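Local coordinates for protein pyroglutatmate porin OpdO (Pseudomonas aeruginosa, PDB 3SZV) that probably forms a porin channel in the outer membrane, a beta-barrel of the OprD family of carboxylate channels that lets small solutes across, at residues A[215-220]-A[250-255]; A[182-187]-A[302-307]; A[142-147]-A[167-172]. All blocks are in the same frame, centred on the assembly; numbering follows the deposited sequence.

Contact 1: A[215-220]-A[250-255]. With C8E ((hydroxyethyloxy)tri(ethyloxy)octane), chain I.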
loop_
_atom_site.group_PDB
_atom_site.type_symbol
_atom_site.label_atom_id
_atom_site.label_comp_id
_atom_site.label_asym_id
_atom_site.label_seq_id
_atom_site.Cartn_x
_atom_site.Cartn_y
_atom_site.Cartn_z
ATOM N N LYS A 215 -0.021 -18.623 -6.758
ATOM C CA LYS A 215 0.035 -20.011 -7.209
ATOM C C LYS A 215 -0.184 -20.991 -6.062
ATOM O O LYS A 215 0.410 -20.862 -4.992
ATOM C CB LYS A 215 1.369 -20.283 -7.912
ATOM C CG LYS A 215 1.407 -21.633 -8.628
ATOM C CD LYS A 215 2.746 -21.863 -9.335
ATOM C CE LYS A 215 2.785 -23.234 -9.997
ATOM N NZ LYS A 215 4.136 -23.557 -10.544
ATOM N N ASP A 216 -1.076 -21.953 -6.309
ATOM C CA ASP A 216 -1.436 -22.998 -5.348
ATOM C C ASP A 216 -2.312 -22.509 -4.198
ATOM O O ASP A 216 -2.567 -23.266 -3.260
ATOM C CB ASP A 216 -0.192 -23.713 -4.813
ATOM C CG ASP A 216 0.636 -24.333 -5.919
ATOM O OD1 ASP A 216 0.078 -25.125 -6.713
ATOM O OD2 ASP A 216 1.838 -24.007 -6.008
ATOM N N ILE A 217 -2.768 -21.262 -4.268
ATOM C CA ILE A 217 -3.727 -20.758 -3.286
ATOM C C ILE A 217 -4.967 -20.174 -3.962
ATOM O O ILE A 217 -6.042 -20.756 -3.877
ATOM C CB ILE A 217 -3.118 -19.739 -2.304
ATOM C CG1 ILE A 217 -1.882 -20.343 -1.627
ATOM C CG2 ILE A 217 -4.166 -19.354 -1.257
ATOM C CD1 ILE A 217 -1.193 -19.384 -0.647
ATOM N N TYR A 218 -4.821 -19.059 -4.673
ATOM C CA TYR A 218 -5.991 -18.434 -5.270
ATOM C C TYR A 218 -5.726 -17.735 -6.603
ATOM O O TYR A 218 -4.580 -17.396 -6.934
ATOM C CB TYR A 218 -6.657 -17.460 -4.281
ATOM C CG TYR A 218 -5.898 -16.162 -4.027
ATOM C CD1 TYR A 218 -5.899 -15.132 -4.966
ATOM C CD2 TYR A 218 -5.180 -15.962 -2.846
ATOM C CE1 TYR A 218 -5.212 -13.931 -4.735
ATOM C CE2 TYR A 218 -4.479 -14.770 -2.611
ATOM C CZ TYR A 218 -4.499 -13.766 -3.558
ATOM O OH TYR A 218 -3.809 -12.599 -3.308
ATOM N N ARG A 219 -6.798 -17.538 -7.362
ATOM C CA ARG A 219 -6.802 -16.683 -8.544
ATOM C C ARG A 219 -7.731 -15.524 -8.221
ATOM O O ARG A 219 -8.769 -15.715 -7.584
ATOM C CB ARG A 219 -7.341 -17.429 -9.766
ATOM C CG ARG A 219 -6.579 -18.693 -10.132
ATOM C CD ARG A 219 -7.340 -19.499 -11.202
ATOM N NE ARG A 219 -6.674 -20.764 -11.469
ATOM C CZ ARG A 219 -7.060 -21.626 -12.404
ATOM N NH1 ARG A 219 -8.108 -21.350 -13.168
ATOM N NH2 ARG A 219 -6.394 -22.759 -12.582
ATOM N N GLN A 220 -7.396 -14.328 -8.678
ATOM C CA GLN A 220 -8.236 -13.168 -8.413
ATOM C C GLN A 220 -8.215 -12.205 -9.589
ATOM O O GLN A 220 -7.166 -11.966 -10.184
ATOM C CB GLN A 220 -7.754 -12.462 -7.150
ATOM C CG GLN A 220 -8.670 -11.359 -6.629
ATOM C CD GLN A 220 -8.169 -10.818 -5.313
ATOM O OE1 GLN A 220 -6.990 -10.531 -5.172
ATOM N NE2 GLN A 220 -9.056 -10.706 -4.323
ATOM N N GLY A 250 -4.822 -24.286 -8.330
ATOM C CA GLY A 250 -4.125 -25.546 -8.159
ATOM C C GLY A 250 -4.906 -26.501 -7.275
ATOM O O GLY A 250 -6.105 -26.691 -7.462
ATOM N N GLY A 251 -4.230 -27.077 -6.290
ATOM C CA GLY A 251 -4.853 -28.088 -5.454
ATOM C C GLY A 251 -5.447 -27.526 -4.177
ATOM O O GLY A 251 -5.869 -28.281 -3.305
ATOM N N PHE A 252 -5.483 -26.201 -4.057
ATOM C CA PHE A 252 -6.009 -25.589 -2.845
ATOM C C PHE A 252 -7.489 -25.921 -2.684
ATOM O O PHE A 252 -8.204 -26.126 -3.664
ATOM C CB PHE A 252 -5.807 -24.069 -2.861
ATOM C CG PHE A 252 -5.866 -23.442 -1.500
ATOM C CD1 PHE A 252 -4.827 -23.624 -0.603
ATOM C CD2 PHE A 252 -6.958 -22.689 -1.107
ATOM C CE1 PHE A 252 -4.876 -23.057 0.669
ATOM C CE2 PHE A 252 -7.017 -22.125 0.161
ATOM C CZ PHE A 252 -5.968 -22.306 1.046
ATOM N N ARG A 253 -7.939 -25.964 -1.439
ATOM C CA ARG A 253 -9.346 -26.219 -1.156
ATOM C C ARG A 253 -10.204 -25.178 -1.871
ATOM O O ARG A 253 -9.758 -24.056 -2.141
ATOM C CB ARG A 253 -9.596 -26.145 0.345
ATOM C CG ARG A 253 -9.379 -24.752 0.919
ATOM C CD ARG A 253 -10.129 -24.563 2.218
ATOM N NE ARG A 253 -9.836 -23.284 2.864
ATOM C CZ ARG A 253 -10.540 -22.170 2.691
ATOM N NH1 ARG A 253 -11.583 -22.154 1.869
ATOM N NH2 ARG A 253 -10.199 -21.068 3.344
ATOM N N GLU A 254 -11.453 -25.535 -2.150
ATOM C CA GLU A 254 -12.323 -24.611 -2.859
ATOM C C GLU A 254 -12.465 -23.278 -2.140
ATOM O O GLU A 254 -12.636 -23.230 -0.918
ATOM C CB GLU A 254 -13.687 -25.231 -3.115
ATOM C CG GLU A 254 -13.636 -26.310 -4.161
ATOM C CD GLU A 254 -14.993 -26.896 -4.458
ATOM O OE1 GLU A 254 -16.022 -26.278 -4.086
ATOM O OE2 GLU A 254 -15.019 -27.989 -5.059
ATOM N N LEU A 255 -12.412 -22.207 -2.925
ATOM C CA LEU A 255 -12.486 -20.850 -2.417
ATOM C C LEU A 255 -13.438 -20.066 -3.292
ATOM O O LEU A 255 -13.424 -20.224 -4.517
ATOM C CB LEU A 255 -11.114 -20.182 -2.496
ATOM C CG LEU A 255 -10.018 -20.443 -1.472
ATOM C CD1 LEU A 255 -8.832 -19.545 -1.797
ATOM C CD2 LEU A 255 -10.518 -20.159 -0.072
HETATM C C4 C8E I . -9.441 -14.883 -11.426
HETATM C C5 C8E I . -8.429 -15.311 -12.485
HETATM C C6 C8E I . -7.047 -14.781 -12.120
HETATM C C7 C8E I . -5.944 -15.764 -12.476
HETATM C C8 C8E I . -5.646 -15.818 -13.968
HETATM O O9 C8E I . -4.258 -16.023 -14.156
HETATM C C10 C8E I . -3.470 -14.939 -13.711
HETATM C C11 C8E I . -2.629 -14.529 -14.912
HETATM O O12 C8E I . -1.833 -13.391 -14.695
HETATM C C13 C8E I . -0.777 -13.378 -15.632
HETATM C C14 C8E I . 0.480 -12.735 -15.059
HETATM O O15 C8E I . 1.379 -12.490 -16.118
HETATM C C16 C8E I . 2.734 -12.557 -15.737
HETATM C C17 C8E I . 3.306 -11.138 -15.690
HETATM O O18 C8E I . 4.701 -11.148 -15.482
HETATM C C19 C8E I . 5.400 -10.321 -16.389
HETATM C C20 C8E I . 6.296 -9.354 -15.619
HETATM O O21 C8E I . 7.652 -9.670 -15.854
HETATM O O HOH W 1 -1.653 -26.879 -5.663
HETATM O O HOH W 2 -4.794 -24.425 -11.246
#

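Contact 2: A[182-187]-A[302-307]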
loop_
_atom_site.group_PDB
_atom_site.type_symbol
_atom_site.label_atom_id
_atom_site.label_comp_id
_atom_site.label_asym_id
_atom_site.label_seq_id
_atom_site.Cartn_x
_atom_site.Cartn_y
_atom_site.Cartn_z
ATOM N N ALA A 182 -1.772 -16.472 2.230
ATOM C CA ALA A 182 -2.908 -15.569 2.058
ATOM C C ALA A 182 -3.497 -15.169 3.404
ATOM O O ALA A 182 -3.617 -15.984 4.310
ATOM C CB ALA A 182 -3.972 -16.202 1.177
ATOM N N ASN A 183 -3.834 -13.894 3.526
ATOM C CA ASN A 183 -4.468 -13.374 4.734
ATOM C C ASN A 183 -5.724 -14.175 5.098
ATOM O O ASN A 183 -6.586 -14.395 4.231
ATOM C CB ASN A 183 -4.821 -11.901 4.537
ATOM C CG ASN A 183 -5.184 -11.214 5.831
ATOM O OD1 ASN A 183 -4.317 -10.929 6.662
ATOM N ND2 ASN A 183 -6.474 -10.955 6.026
ATOM N N ARG A 184 -5.810 -14.583 6.369
ATOM C CA ARG A 184 -6.866 -15.463 6.925
ATOM C C ARG A 184 -6.855 -16.886 6.391
ATOM O O ARG A 184 -6.914 -17.842 7.172
ATOM C CB ARG A 184 -8.275 -14.881 6.742
ATOM C CG ARG A 184 -8.560 -13.614 7.525
ATOM C CD ARG A 184 -10.011 -13.176 7.275
ATOM N NE ARG A 184 -10.363 -11.944 7.968
ATOM C CZ ARG A 184 -10.201 -10.718 7.468
ATOM N NH1 ARG A 184 -9.693 -10.557 6.243
ATOM N NH2 ARG A 184 -10.552 -9.662 8.192
ATOM N N ILE A 185 -6.793 -17.019 5.072
ATOM C CA ILE A 185 -6.999 -18.303 4.402
ATOM C C ILE A 185 -5.797 -19.238 4.541
ATOM O O ILE A 185 -5.943 -20.466 4.522
ATOM C CB ILE A 185 -7.326 -18.057 2.922
ATOM C CG1 ILE A 185 -8.726 -17.449 2.794
ATOM C CG2 ILE A 185 -7.197 -19.334 2.095
ATOM C CD1 ILE A 185 -8.850 -16.507 1.606
ATOM N N GLY A 186 -4.606 -18.663 4.692
ATOM C CA GLY A 186 -3.405 -19.458 4.851
ATOM C C GLY A 186 -2.836 -19.935 3.529
ATOM O O GLY A 186 -2.843 -19.206 2.531
ATOM N N GLY A 187 -2.338 -21.166 3.532
ATOM C CA GLY A 187 -1.695 -21.728 2.361
ATOM C C GLY A 187 -0.232 -21.334 2.241
ATOM O O GLY A 187 0.280 -20.526 3.017
ATOM N N ILE A 302 -6.569 -0.471 11.326
ATOM C CA ILE A 302 -6.438 -1.832 11.835
ATOM C C ILE A 302 -7.127 -2.836 10.916
ATOM O O ILE A 302 -6.487 -3.745 10.362
ATOM C CB ILE A 302 -6.984 -1.950 13.263
ATOM C CG1 ILE A 302 -6.204 -1.016 14.201
ATOM C CG2 ILE A 302 -6.900 -3.401 13.759
ATOM C CD1 ILE A 302 -6.709 -0.987 15.624
ATOM N N GLY A 303 -8.424 -2.657 10.719
ATOM C CA GLY A 303 -9.208 -3.654 10.013
ATOM C C GLY A 303 -9.386 -3.457 8.524
ATOM O O GLY A 303 -9.284 -2.335 7.999
ATOM N N ASP A 304 -9.647 -4.559 7.830
ATOM C CA ASP A 304 -9.896 -4.512 6.398
ATOM C C ASP A 304 -11.381 -4.583 6.035
ATOM O O ASP A 304 -11.755 -4.337 4.882
ATOM C CB ASP A 304 -9.092 -5.587 5.642
ATOM C CG ASP A 304 -9.437 -6.994 6.059
ATOM O OD1 ASP A 304 -10.458 -7.206 6.765
ATOM O OD2 ASP A 304 -8.686 -7.914 5.653
ATOM N N PHE A 305 -12.222 -4.899 7.022
ATOM C CA PHE A 305 -13.653 -5.076 6.799
ATOM C C PHE A 305 -13.903 -6.068 5.667
ATOM O O PHE A 305 -14.861 -5.969 4.904
ATOM C CB PHE A 305 -14.351 -3.718 6.653
ATOM C CG PHE A 305 -14.367 -2.954 7.947
ATOM C CD1 PHE A 305 -15.459 -3.034 8.806
ATOM C CD2 PHE A 305 -13.247 -2.238 8.358
ATOM C CE1 PHE A 305 -15.452 -2.381 10.033
ATOM C CE2 PHE A 305 -13.233 -1.584 9.575
ATOM C CZ PHE A 305 -14.340 -1.651 10.415
ATOM N N GLY A 306 -13.025 -7.067 5.621
ATOM C CA GLY A 306 -13.041 -8.064 4.567
ATOM C C GLY A 306 -13.445 -9.443 5.047
ATOM O O GLY A 306 -13.171 -10.446 4.383
ATOM N N ASN A 307 -14.092 -9.494 6.210
ATOM C CA ASN A 307 -14.578 -10.761 6.751
ATOM C C ASN A 307 -15.698 -11.378 5.917
ATOM O O ASN A 307 -16.360 -10.694 5.133
ATOM C CB ASN A 307 -15.035 -10.568 8.203
ATOM C CG ASN A 307 -13.886 -10.210 9.114
ATOM O OD1 ASN A 307 -13.090 -11.079 9.487
ATOM N ND2 ASN A 307 -13.789 -8.935 9.484
#

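Contact 3: A[142-147]-A[167-172]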
loop_
_atom_site.group_PDB
_atom_site.type_symbol
_atom_site.label_atom_id
_atom_site.label_comp_id
_atom_site.label_asym_id
_atom_site.label_seq_id
_atom_site.Cartn_x
_atom_site.Cartn_y
_atom_site.Cartn_z
ATOM N N LEU A 142 9.749 -0.057 8.901
ATOM C CA LEU A 142 10.476 -0.291 7.658
ATOM C C LEU A 142 9.545 -0.955 6.657
ATOM O O LEU A 142 8.640 -1.696 7.038
ATOM C CB LEU A 142 11.710 -1.168 7.915
ATOM C CG LEU A 142 12.723 -0.593 8.905
ATOM C CD1 LEU A 142 13.759 -1.635 9.300
ATOM C CD2 LEU A 142 13.410 0.653 8.337
ATOM N N PRO A 143 9.736 -0.679 5.366
ATOM C CA PRO A 143 8.767 -1.157 4.373
ATOM C C PRO A 143 8.790 -2.669 4.136
ATOM O O PRO A 143 9.839 -3.326 4.272
ATOM C CB PRO A 143 9.193 -0.430 3.086
ATOM C CG PRO A 143 10.655 -0.074 3.322
ATOM C CD PRO A 143 10.756 0.210 4.785
ATOM N N GLU A 144 7.636 -3.216 3.772
ATOM C CA GLU A 144 7.582 -4.529 3.147
ATOM C C GLU A 144 8.277 -4.464 1.772
ATOM O O GLU A 144 8.176 -3.459 1.063
ATOM C CB GLU A 144 6.119 -4.955 2.980
ATOM C CG GLU A 144 5.923 -6.336 2.356
ATOM C CD GLU A 144 4.463 -6.688 2.139
ATOM O OE1 GLU A 144 3.636 -5.771 2.036
ATOM O OE2 GLU A 144 4.138 -7.896 2.086
ATOM N N LEU A 145 8.981 -5.531 1.393
ATOM C CA LEU A 145 9.553 -5.644 0.049
ATOM C C LEU A 145 9.108 -6.961 -0.558
ATOM O O LEU A 145 8.876 -7.944 0.160
ATOM C CB LEU A 145 11.088 -5.616 0.082
ATOM C CG LEU A 145 11.735 -4.354 0.630
ATOM C CD1 LEU A 145 13.236 -4.549 0.755
ATOM C CD2 LEU A 145 11.410 -3.174 -0.264
ATOM N N PHE A 146 8.964 -6.983 -1.876
ATOM C CA PHE A 146 8.811 -8.239 -2.593
ATOM C C PHE A 146 10.070 -8.500 -3.395
ATOM O O PHE A 146 10.781 -7.566 -3.781
ATOM C CB PHE A 146 7.614 -8.184 -3.549
ATOM C CG PHE A 146 6.317 -7.875 -2.876
ATOM C CD1 PHE A 146 5.598 -6.734 -3.209
ATOM C CD2 PHE A 146 5.804 -8.739 -1.920
ATOM C CE1 PHE A 146 4.378 -6.451 -2.593
ATOM C CE2 PHE A 146 4.570 -8.463 -1.293
ATOM C CZ PHE A 146 3.877 -7.307 -1.636
ATOM N N ARG A 147 10.359 -9.771 -3.633
ATOM C CA ARG A 147 11.402 -10.146 -4.575
ATOM C C ARG A 147 10.728 -10.544 -5.876
ATOM O O ARG A 147 9.807 -11.364 -5.881
ATOM C CB ARG A 147 12.237 -11.314 -4.043
ATOM C CG ARG A 147 13.514 -11.541 -4.858
ATOM C CD ARG A 147 14.347 -12.685 -4.317
ATOM N NE ARG A 147 13.899 -13.969 -4.863
ATOM C CZ ARG A 147 14.659 -15.058 -4.890
ATOM N NH1 ARG A 147 15.896 -15.022 -4.394
ATOM N NH2 ARG A 147 14.187 -16.174 -5.427
ATOM N N ASP A 167 8.329 -13.779 -6.170
ATOM C CA ASP A 167 8.516 -15.076 -5.543
ATOM C C ASP A 167 8.853 -15.055 -4.058
ATOM O O ASP A 167 9.005 -16.111 -3.454
ATOM C CB ASP A 167 9.466 -15.977 -6.341
ATOM C CG ASP A 167 10.896 -15.505 -6.316
ATOM O OD1 ASP A 167 11.196 -14.499 -5.633
ATOM O OD2 ASP A 167 11.729 -16.183 -6.968
ATOM N N ARG A 168 8.956 -13.864 -3.476
ATOM C CA ARG A 168 9.199 -13.745 -2.035
ATOM C C ARG A 168 8.538 -12.510 -1.467
ATOM O O ARG A 168 8.346 -11.515 -2.176
ATOM C CB ARG A 168 10.693 -13.629 -1.711
ATOM C CG ARG A 168 11.579 -14.739 -2.260
ATOM C CD ARG A 168 11.491 -16.003 -1.434
ATOM N NE ARG A 168 12.522 -16.952 -1.844
ATOM C CZ ARG A 168 12.360 -17.869 -2.793
ATOM N NH1 ARG A 168 11.202 -17.974 -3.433
ATOM N NH2 ARG A 168 13.361 -18.688 -3.101
ATOM N N ASN A 169 8.268 -12.576 -0.162
ATOM C CA ASN A 169 7.721 -11.488 0.638
ATOM C C ASN A 169 8.689 -11.237 1.789
ATOM O O ASN A 169 8.999 -12.159 2.543
ATOM C CB ASN A 169 6.373 -11.965 1.195
ATOM C CG ASN A 169 5.508 -10.856 1.796
ATOM O OD1 ASN A 169 4.356 -11.124 2.185
ATOM N ND2 ASN A 169 6.021 -9.642 1.872
ATOM N N LYS A 170 9.190 -10.011 1.917
ATOM C CA LYS A 170 9.895 -9.629 3.137
ATOM C C LYS A 170 8.951 -8.780 3.966
ATOM O O LYS A 170 8.685 -7.628 3.625
ATOM C CB LYS A 170 11.174 -8.837 2.849
ATOM C CG LYS A 170 11.951 -8.496 4.142
ATOM C CD LYS A 170 12.812 -7.241 4.011
ATOM C CE LYS A 170 11.968 -5.969 3.928
ATOM N NZ LYS A 170 11.270 -5.652 5.211
ATOM N N LEU A 171 8.412 -9.356 5.033
ATOM C CA LEU A 171 7.480 -8.616 5.865
ATOM C C LEU A 171 8.129 -7.339 6.381
ATOM O O LEU A 171 9.355 -7.267 6.556
ATOM C CB LEU A 171 7.004 -9.469 7.037
ATOM C CG LEU A 171 6.313 -10.780 6.657
ATOM C CD1 LEU A 171 5.953 -11.562 7.919
ATOM C CD2 LEU A 171 5.071 -10.542 5.807
ATOM N N ASN A 172 7.311 -6.324 6.630
ATOM C CA ASN A 172 7.835 -5.066 7.136
ATOM C C ASN A 172 8.760 -5.230 8.342
ATOM O O ASN A 172 9.765 -4.536 8.447
ATOM C CB ASN A 172 6.708 -4.050 7.411
ATOM C CG ASN A 172 5.556 -4.632 8.207
ATOM O OD1 ASN A 172 5.709 -5.611 8.934
ATOM N ND2 ASN A 172 4.385 -4.014 8.076
#

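Contact 1: A[215-220]-A[250-255]
Ile-217 and Phe-252 make the apolar centre of this contact. CG2 of Ile-217 stands over one face of the Phe-252 ring, 4.1 Å from the ring centroid and only 6° off its normal, which meets the definition of a CH-pi contact. The ring comes into line because Phe-252 holds CG anti to its own backbone N (chi1 -160°), with CB pressed against the backbone: Asp-216 O lies 3.4 Å from Phe-252 CB. Next to it, Leu-255 CD1 packs against Tyr-218 CB at 3.9 Å, while the end of the tyrosine leads away and the side chain touches Ala-182 and Phe-192.

Polar links across the two segments run through water. One molecule donates to Asp-216 OD1 and accepts from Gly-251 N, at 2.7 Å in each case. A second lies in the guanidinium plane of Arg-219, 2.7 Å from NH2, and accepts from Gly-250 N as well. NE of the same arginine forms a salt bridge with Asp-249, so neighbouring nitrogens of the head group have separate partners.

The aliphatic base of Arg-219 meets a detergent molecule, CB lying 3.5 Å from C8E C7. Ile-217 and Tyr-218 both face Leu-214, a classic beta bulge where strand 218-230 begins, and the loop between strands 236-248 and 256-268 folds against it, so the contact joins two neighbouring strand connections at one end of the outer-membrane beta-barrel.

Contact 2: A[182-187]-A[302-307]
Arg-184 and Asn-307 mark the nearest backbone approach, their CA atoms still 9.0 Å apart, so the two loops are joined through side chains and not by strand pairing. Within 182-187 the chain reverses tightly, Ala-182 and Gly-186 exchanging backbone hydrogen bonds in both directions, and Arg-184 sits at the bend with a positive phi. The other loop contains an Asx turn, in which Asp-304 OD1 accepts from Gly-306 N. In this barrel of the OprD family, the contact joins the turn before strand 186-200 to the long loop between strands 271-281 and 311-320.

The arginine chain runs extended from CG to NE and delivers its guanidinium end-on to the carboxylate of Asp-304, the two groups arriving from opposite directions with planes 33° apart. NH2 reaches Asp-304 OD1 at 2.8 Å and NH1 reaches Asp-304 OD2 at 2.9 Å, a two-pronged salt bridge with the first bond the straighter. OD2 is met through its syn lone pair and also bonds Tyr-288 OH, whereas OD1 shares itself between Arg-184 and the turn. Four bonds, two to each oxygen, therefore fix the carboxylate, and the nearby positive charge would be expected to favour its ionised form.

Over one face of the guanidinium lies the backbone at Gly-306 and Asn-307. The amide of Asn-307 stands at 77° to the guanidinium plane, and its ND2 is bonded to Glu-310, a link that helps set the amide's rotation. From that position Asn-307 OD1 lies 3.2 Å from both NE and NH2 of Arg-184, two weak bonds bent to 122° at the hydrogen.

Contact 3: A[142-147]-A[167-172]
Leu-142 O approaches Asn-172 CB to 3.1 Å; the amide ND2 of Asn-172 is bonded to Asn-137. Pro-143 O takes a hydrogen bond from Lys-170 NZ at 2.9 Å. That ammonium, curled back at chi3 and chi4, also bonds Leu-171 O, Ser-174 O and Tyr-106 OH.

Glu-144, extended beyond CG, passes Lys-170 O and crosses the Asn-169 side chain obliquely, and OE2 receives Asn-169 ND2 at 2.6 Å on its anti lone pair; OE1 is occupied by Asn-137 N. From Leu-145 on, strand 145-147 pairs antiparallel with strand 159-170 of the OprD-family barrel: Leu-145 N and O bond Lys-170 O and N, Arg-147 N bonds Arg-168 O, and Arg-147 O accepts from Asp-167 N. Leu-145 CG lies 3.7 Å from Lys-170 CE. Phe-146, in the following non-hydrogen-bonded pair with Asn-169, turns its ring edge to Arg-168 O.

The Arg-147 guanidinium grips Asp-167 side-on, NE to OD1 and NH2 to OD2, both 2.9 Å, and each oxygen is nearly in the guanidinium plane. Asp-167 and Arg-168 both face Arg-147, a classic beta bulge that brings carboxylate and second arginine to one place. The two guanidiniums stack with planes 25° apart and centres 4.2 Å apart. With two positive groups stacked beside one carboxylate, Asp-167 is likely to offset part of their mutual repulsion and remain ionised.

Contacts 1 and 2 adjoin, with centres 15 Å apart: Phe-252 CZ lies 3.4 Å from Ile-185 CG2, and Ile-217 CD1 lies 3.6 Å from Gly-186 O. The turn that presents Arg-184 to one loop thus packs Ile-185 and the glycines after it on contact 1. Contact 3 touches neither, its centre lying 22 Å from contact 1 and 18 Å from contact 2, with nearest atoms about 9 and 8 Å away. Its tie to contact 2 is through the barrel wall, where strands 159-170 and 186-200 are neighbours. Detergent lies against contact 1, and another C8E is about 8 Å from the Leu-142 side chain in contact 3.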